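Local coordinates for putative gdp-fucose protein o-fucosyltransferase 1 (Caenorhabditis elegans, PDB 3ZY2), which belongs to the GDP-fucose protein O-fucosyltransferase family, has the GT-B type of fold, and holds guanosine-5'-diphosphate in a pocket, at residues M315-S318 with L319-G323; S194-I197 with T198-K202. All coordinates share one frame; numbering follows the deposited sequence.

Interaction 1: M315-S318 with L319-G323; sequences MYTS and LAIMG. With GDP (guanosine-5'-diphosphate), chain C.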
ATOM      1  N   MET A 315      11.275 -28.614   0.675  1.00 15.17           N
ATOM      2  CA  MET A 315      10.561 -27.871   1.704  1.00 14.10           C
ATOM      3  C   MET A 315       9.159 -28.416   1.979  1.00 12.17           C
ATOM      4  O   MET A 315       8.704 -28.372   3.124  1.00 13.17           O
ATOM      5  CB  MET A 315      10.541 -26.362   1.439  1.00 14.37           C
ATOM      6  CG  MET A 315       9.454 -25.891   0.472  1.00 16.86           C
ATOM      7  SD  MET A 315       9.525 -24.094   0.160  1.00 20.97           S
ATOM      8  CE  MET A 315      10.619 -24.173  -1.211  1.00 20.17           C
ATOM      9  N   TYR A 316       8.457 -28.886   0.941  1.00 11.08           N
ATOM     10  CA  TYR A 316       7.049 -29.244   1.131  1.00 11.53           C
ATOM     11  C   TYR A 316       6.936 -30.582   1.830  1.00 11.76           C
ATOM     12  O   TYR A 316       6.110 -30.748   2.747  1.00 12.06           O
ATOM     13  CB  TYR A 316       6.287 -29.229  -0.201  1.00 11.64           C
ATOM     14  CG  TYR A 316       6.556 -27.975  -0.991  1.00 11.44           C
ATOM     15  CD1 TYR A 316       6.018 -26.737  -0.587  1.00 12.03           C
ATOM     16  CD2 TYR A 316       7.388 -28.006  -2.127  1.00 11.85           C
ATOM     17  CE1 TYR A 316       6.292 -25.550  -1.305  1.00 12.35           C
ATOM     18  CE2 TYR A 316       7.654 -26.818  -2.848  1.00 12.38           C
ATOM     19  CZ  TYR A 316       7.100 -25.602  -2.426  1.00 12.97           C
ATOM     20  OH  TYR A 316       7.327 -24.401  -3.097  1.00 14.60           O
ATOM     21  N   THR A 317       7.776 -31.517   1.420  1.00 13.12           N
ATOM     22  CA  THR A 317       7.804 -32.830   2.051  1.00 13.56           C
ATOM     23  C   THR A 317       8.280 -32.663   3.494  1.00 12.33           C
ATOM     24  O   THR A 317       7.738 -33.316   4.391  1.00 13.06           O
ATOM     25  CB  THR A 317       8.648 -33.848   1.278  1.00 14.44           C
ATOM     26  OG1 THR A 317       8.116 -33.963  -0.058  1.00 17.53           O
ATOM     27  CG2 THR A 317       8.594 -35.214   1.951  1.00 16.04           C
ATOM     28  N   SER A 318       9.197 -31.729   3.743  1.00 12.11           N
ATOM     29  CA  SER A 318       9.601 -31.445   5.140  1.00 11.68           C
ATOM     30  C   SER A 318       8.422 -30.956   5.961  1.00 11.68           C
ATOM     31  O   SER A 318       8.233 -31.406   7.087  1.00 11.42           O
ATOM     32  CB  SER A 318      10.755 -30.444   5.235  1.00 13.48           C
ATOM     33  OG  SER A 318      11.971 -31.054   4.818  1.00 16.14           O
ATOM     34  N   LEU A 319       7.650 -30.009   5.429  1.00 10.34           N
ATOM     35  CA  LEU A 319       6.457 -29.552   6.149  1.00 10.02           C
ATOM     36  C   LEU A 319       5.503 -30.717   6.456  1.00 10.06           C
ATOM     37  O   LEU A 319       4.939 -30.821   7.569  1.00  9.93           O
ATOM     38  CB  LEU A 319       5.718 -28.481   5.319  1.00 10.02           C
ATOM     39  CG  LEU A 319       6.442 -27.120   5.265  1.00  9.55           C
ATOM     40  CD1 LEU A 319       5.827 -26.300   4.159  1.00 10.24           C
ATOM     41  CD2 LEU A 319       6.332 -26.365   6.593  1.00 12.54           C
ATOM     42  N   ALA A 320       5.282 -31.572   5.457  1.00 10.44           N
ATOM     43  CA  ALA A 320       4.378 -32.698   5.618  1.00 10.95           C
ATOM     44  C   ALA A 320       4.877 -33.655   6.706  1.00 10.95           C
ATOM     45  O   ALA A 320       4.090 -34.105   7.547  1.00 11.02           O
ATOM     46  CB  ALA A 320       4.206 -33.423   4.281  1.00 12.03           C
ATOM     47  N   ILE A 321       6.175 -33.955   6.692  1.00 10.08           N
ATOM     48  CA  ILE A 321       6.768 -34.838   7.718  1.00  9.71           C
ATOM     49  C   ILE A 321       6.587 -34.240   9.103  1.00 10.89           C
ATOM     50  O   ILE A 321       6.219 -34.925  10.034  1.00 11.52           O
ATOM     51  CB  ILE A 321       8.256 -35.133   7.424  1.00 10.21           C
ATOM     52  CG1 ILE A 321       8.379 -36.012   6.164  1.00 10.25           C
ATOM     53  CG2 ILE A 321       8.947 -35.834   8.625  1.00 10.98           C
ATOM     54  CD1 ILE A 321       9.759 -36.028   5.587  1.00 11.70           C
ATOM     55  N   MET A 322       6.849 -32.942   9.238  1.00 10.54           N
ATOM     56  CA  MET A 322       6.704 -32.301  10.545  1.00 10.96           C
ATOM     57  C   MET A 322       5.254 -32.325  10.997  1.00 11.42           C
ATOM     58  O   MET A 322       4.988 -32.425  12.200  1.00 11.82           O
ATOM     59  CB  MET A 322       7.272 -30.870  10.507  1.00 11.40           C
ATOM     60  CG  MET A 322       8.798 -30.830  10.254  1.00 11.61           C
ATOM     61  SD  MET A 322       9.581 -29.206  10.484  1.00 15.21           S
ATOM     62  CE  MET A 322       9.115 -28.531   8.896  1.00 13.74           C
ATOM     63  N   GLY A 323       4.307 -32.227  10.060  1.00 10.81           N
ATOM     64  CA  GLY A 323       2.876 -32.282  10.431  1.00 12.49           C
ATOM     65  C   GLY A 323       2.487 -33.661  10.948  1.00 12.17           C
ATOM     66  O   GLY A 323       1.520 -33.787  11.736  1.00 13.89           O
TER
HETATM   67  PB  GDP C1381       9.928 -17.417   7.266  0.50 29.74           P
HETATM   68  O1B GDP C1381      10.540 -18.632   7.860  0.50 17.02           O
HETATM   69  O2B GDP C1381       8.607 -16.685   7.663  0.50 22.43           O
HETATM   70  O3B GDP C1381      10.842 -16.663   6.121  0.50 23.19           O
HETATM   71  O3A GDP C1381       9.306 -18.542   6.124  0.50 15.80           O
HETATM   72  PA  GDP C1381       8.982 -18.231   4.466  0.50 25.82           P
HETATM   73  O1A GDP C1381       8.552 -19.915   4.332  0.50 17.65           O
HETATM   74  O2A GDP C1381       8.201 -17.238   4.054  0.50 10.46           O
HETATM   75  O5' GDP C1381      10.729 -17.903   4.223  0.50 24.32           O
HETATM   76  C5' GDP C1381      11.081 -19.128   4.429  0.50 20.91           C
HETATM   77  C4' GDP C1381      11.902 -19.864   3.659  0.50 28.72           C
HETATM   78  O4' GDP C1381      13.209 -20.277   3.646  0.50 28.48           O
HETATM   79  C3' GDP C1381      11.090 -20.950   3.358  0.50 23.44           C
HETATM   80  O3' GDP C1381       9.940 -21.123   2.068  0.50 21.22           O
HETATM   81  C2' GDP C1381      12.244 -22.446   2.243  0.50 50.32           C
HETATM   82  O2' GDP C1381      12.279 -21.893   1.004  0.50 20.56           O
HETATM   83  C1' GDP C1381      13.345 -21.982   3.181  0.50 29.92           C
HETATM   84  N9  GDP C1381      13.208 -22.673   4.255  0.50 25.66           N
HETATM   85  C8  GDP C1381      12.808 -22.059   5.927  0.50 26.93           C
HETATM   86  N7  GDP C1381      12.874 -23.300   6.293  0.50 30.98           N
HETATM   87  C5  GDP C1381      13.117 -24.382   5.665  0.50 21.33           C
HETATM   88  C6  GDP C1381      13.305 -26.110   5.696  0.50 26.25           C
HETATM   89  O6  GDP C1381      13.125 -26.441   6.774  0.50 22.12           O
HETATM   90  N1  GDP C1381      13.537 -26.388   4.682  0.50 22.09           N
HETATM   91  C2  GDP C1381      13.732 -26.034   3.507  0.50 23.77           C
HETATM   92  N2  GDP C1381      13.955 -26.501   2.654  0.50 19.79           N
HETATM   93  N3  GDP C1381      13.668 -24.546   2.990  0.50 25.23           N
HETATM   94  C4  GDP C1381      13.349 -23.817   4.195  0.50 22.66           C
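Thr-317 and Ile-321 meet one turn apart on helix 315-324, with CG2 of Thr-317 3.9 Å from CD1 of Ile-321. Their side chains meet at a slant. The tight part lies closer to the backbone. CG1 of Ile-321 sits 3.3 Å from O of Thr-317, which also accepts the N-H of Ile-321 at 2.9 Å. CG of Met-322 likewise rests 3.3 Å from O of Ser-318. Looseness is between side chains alone: CE of Met-322 stays 4.4 Å from CB of Ser-318. All the touching residues are buried, so the loose part faces protein, not bulk solvent. Helices 195-208 and 335-346 and strand 282-287 pack around it.

Met-315 turns to the ligand. Its CG is wedged between the backbone N and the carbonyl carbon (chi1 83°). This carries CG over the centre of the Tyr-316 ring, 3.5 Å above its plane, and SD to 3.6 Å from O3' of guanosine-5'-diphosphate. CB of Met-315 lies 3.6 Å from N2 of the same ligand. The Tyr-316 hydroxyl is hydrogen-bonded to Glu-48, and its ring stacks edge-to-face with Phe-20.

OG of Ser-318 is hydrogen-bonded to OD1 of Asp-313, which also bonds the ligand, and has OE1 of Gln-310 as a second partner. The helix start thus sets one methionine against the ribose hydroxyls and guanine N2, and Ser-318 probably acts as a second-shell partner of Asp-313.

Interaction 2: S194-I197 with T198-K202; sequences SSRI and TEQAK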
ATOM      1  N   SER A 194      -0.832 -32.678  -1.288  1.00 13.38           N
ATOM      2  CA  SER A 194      -1.139 -33.539  -2.426  1.00 14.23           C
ATOM      3  C   SER A 194      -0.763 -34.975  -2.085  1.00 15.29           C
ATOM      4  O   SER A 194       0.121 -35.237  -1.228  1.00 14.91           O
ATOM      5  CB  SER A 194      -0.363 -33.070  -3.655  1.00 15.48           C
ATOM      6  OG  SER A 194       1.043 -33.189  -3.422  1.00 16.45           O
ATOM      7  N   SER A 195      -1.424 -35.920  -2.729  1.00 16.53           N
ATOM      8  CA  SER A 195      -1.121 -37.314  -2.475  1.00 17.49           C
ATOM      9  C   SER A 195       0.359 -37.617  -2.717  1.00 17.06           C
ATOM     10  O   SER A 195       0.957 -38.396  -1.980  1.00 17.14           O
ATOM     11  CB  SER A 195      -2.024 -38.205  -3.318  1.00 19.10           C
ATOM     12  OG  SER A 195      -1.757 -38.004  -4.684  1.00 25.20           O
ATOM     13  N   ARG A 196       0.956 -36.985  -3.720  1.00 16.77           N
ATOM     14  CA  ARG A 196       2.380 -37.205  -4.016  1.00 17.36           C
ATOM     15  C   ARG A 196       3.253 -36.837  -2.811  1.00 15.77           C
ATOM     16  O   ARG A 196       4.167 -37.588  -2.442  1.00 15.89           O
ATOM     17  CB  ARG A 196       2.772 -36.401  -5.247  1.00 18.39           C
ATOM     18  CG  ARG A 196       4.228 -36.577  -5.691  1.00 20.78           C
ATOM     19  CD  ARG A 196       4.558 -35.559  -6.786  1.00 25.58           C
ATOM     20  NE  ARG A 196       4.214 -34.195  -6.372  1.00 26.70           N
ATOM     21  CZ  ARG A 196       5.028 -33.369  -5.720  1.00 27.19           C
ATOM     22  NH1 ARG A 196       6.272 -33.726  -5.411  1.00 28.24           N
ATOM     23  NH2 ARG A 196       4.596 -32.175  -5.365  1.00 25.16           N
ATOM     24  N   ILE A 197       3.010 -35.663  -2.231  1.00 14.62           N
ATOM     25  CA  ILE A 197       3.793 -35.213  -1.081  1.00 13.59           C
ATOM     26  C   ILE A 197       3.521 -36.060   0.149  1.00 13.74           C
ATOM     27  O   ILE A 197       4.444 -36.417   0.907  1.00 14.01           O
ATOM     28  CB  ILE A 197       3.518 -33.718  -0.801  1.00 12.91           C
ATOM     29  CG1 ILE A 197       4.182 -32.904  -1.907  1.00 12.49           C
ATOM     30  CG2 ILE A 197       4.053 -33.333   0.569  1.00 12.60           C
ATOM     31  CD1 ILE A 197       3.786 -31.439  -1.955  1.00 15.89           C
ATOM     32  N   THR A 198       2.255 -36.389   0.365  1.00 14.66           N
ATOM     33  CA  THR A 198       1.885 -37.214   1.499  1.00 15.57           C
ATOM     34  C   THR A 198       2.624 -38.554   1.443  1.00 15.84           C
ATOM     35  O   THR A 198       3.211 -38.998   2.435  1.00 15.30           O
ATOM     36  CB  THR A 198       0.361 -37.380   1.540  1.00 15.83           C
ATOM     37  OG1 THR A 198      -0.225 -36.068   1.700  1.00 18.72           O
ATOM     38  CG2 THR A 198      -0.079 -38.284   2.682  1.00 18.16           C
ATOM     39  N   GLU A 199       2.625 -39.179   0.276  1.00 15.12           N
ATOM     40  CA  GLU A 199       3.281 -40.458   0.118  1.00 15.92           C
ATOM     41  C   GLU A 199       4.782 -40.348   0.316  1.00 15.08           C
ATOM     42  O   GLU A 199       5.410 -41.240   0.907  1.00 15.90           O
ATOM     43  CB  GLU A 199       2.924 -41.046  -1.257  1.00 16.74           C
ATOM     44  CG  GLU A 199       1.480 -41.586  -1.335  1.00 22.28           C
ATOM     45  CD  GLU A 199       1.077 -42.415  -0.110  1.00 25.38           C
ATOM     46  OE1 GLU A 199       1.751 -43.427   0.184  1.00 26.83           O
ATOM     47  OE2 GLU A 199       0.090 -42.046   0.571  1.00 30.83           O
ATOM     48  N   GLN A 200       5.381 -39.265  -0.171  1.00 15.17           N
ATOM     49  CA  GLN A 200       6.822 -39.064   0.018  1.00 14.97           C
ATOM     50  C   GLN A 200       7.136 -38.957   1.519  1.00 14.00           C
ATOM     51  O   GLN A 200       8.128 -39.523   2.009  1.00 14.41           O
ATOM     52  CB  GLN A 200       7.308 -37.804  -0.699  1.00 14.86           C
ATOM     53  CG  GLN A 200       7.508 -38.004  -2.209  1.00 18.08           C
ATOM     54  CD  GLN A 200       7.696 -36.716  -2.971  1.00 21.96           C
ATOM     55  OE1 GLN A 200       7.761 -35.623  -2.399  1.00 26.60           O
ATOM     56  NE2 GLN A 200       7.752 -36.839  -4.296  1.00 25.94           N
ATOM     57  N   ALA A 201       6.268 -38.261   2.247  1.00 12.91           N
ATOM     58  CA  ALA A 201       6.441 -38.105   3.702  1.00 12.94           C
ATOM     59  C   ALA A 201       6.299 -39.431   4.427  1.00 13.94           C
ATOM     60  O   ALA A 201       7.132 -39.762   5.284  1.00 13.55           O
ATOM     61  CB  ALA A 201       5.437 -37.090   4.246  1.00 12.80           C
ATOM     62  N   LYS A 202       5.255 -40.186   4.076  1.00 14.67           N
ATOM     63  CA  LYS A 202       5.018 -41.487   4.687  1.00 15.60           C
ATOM     64  C   LYS A 202       6.205 -42.408   4.445  1.00 15.76           C
ATOM     65  O   LYS A 202       6.656 -43.106   5.365  1.00 14.94           O
ATOM     66  CB  LYS A 202       3.734 -42.107   4.148  1.00 15.96           C
ATOM     67  CG  LYS A 202       2.480 -41.423   4.620  1.00 19.77           C
ATOM     68  CD  LYS A 202       1.242 -41.986   3.925  1.00 24.19           C
ATOM     69  CE  LYS A 202      -0.046 -41.417   4.542  1.00 28.51           C
ATOM     70  NZ  LYS A 202      -1.297 -41.997   3.958  1.00 32.30           N
TER
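This is a local contact across the first turns of helix 195-208, which starts at a serine N-cap. The helix lies on the connection between the two parallel sheets. Ser-194 is the cap. Its OG accepts a weak bond from N of Ile-197, at 3.4 Å. Its carbonyl oxygen takes the first full helical bond, from N of Thr-198 at 2.9 Å, and this bond is nearly straight (N-H...O 170°). OG1 of Thr-198 also lies 3.1 Å from O of Ser-194. Its proton may go there or to O of Trp-193.

Arg-196 and Gln-200 form the main side-chain pair. They lie alongside each other and point the same way. CG of Arg-196 is anti to the backbone N (chi1 -178°), and the chain then bends at chi3, which brings NH1 to 3.6 Å from NE2 of Gln-200. The guanidinium and amide planes are turned 77° apart. NH1 and NE2 both carry hydrogens, so this is a contact and not a hydrogen bond. Arg-196 has its strongest partner in Phe-61: NH2 is hydrogen-bonded to O of Phe-61, whose ring also makes a cation-pi contact with the guanidinium. OE1 of Gln-200 has a weak hydrogen bond with OG1 of Thr-317.

One turn after Ser-195, CG of Glu-199 rests 3.3 Å from O of Ser-195. OE2 of Glu-199 makes a long salt bridge to NZ of Lys-202, at 3.7 Å. Ile-197 and Ala-201 are buried.

O of Phe-61 is hydrogen-bonded by both Arg-196 NH2 and Ser-194 OG. The chemistry implies that the cap residue and an arginine in the first turn together tie this helix start to helix 59-62.

Overall arrangement
From the N terminus, the chain builds a parallel sheet whose last strand in chain order is 168-171, then reaches interaction 2 at 194-202. It continues through strands 213-218 and 282-287 of the second parallel sheet before interaction 1 at 315-323, which precedes strand 327-330. Each contact is within a single helix, so neither closes a long loop. They come in series and do not nest or cross. In space they are neighbours, with centres about 9 Å apart. Ile-197 packs on Tyr-316 and Ala-320. CB of Ala-201 lies 3.7 Å from CG1 of Ile-321. Helix 195-208 thus covers the pocket-lining helix 315-324, which lies on strand 282-287.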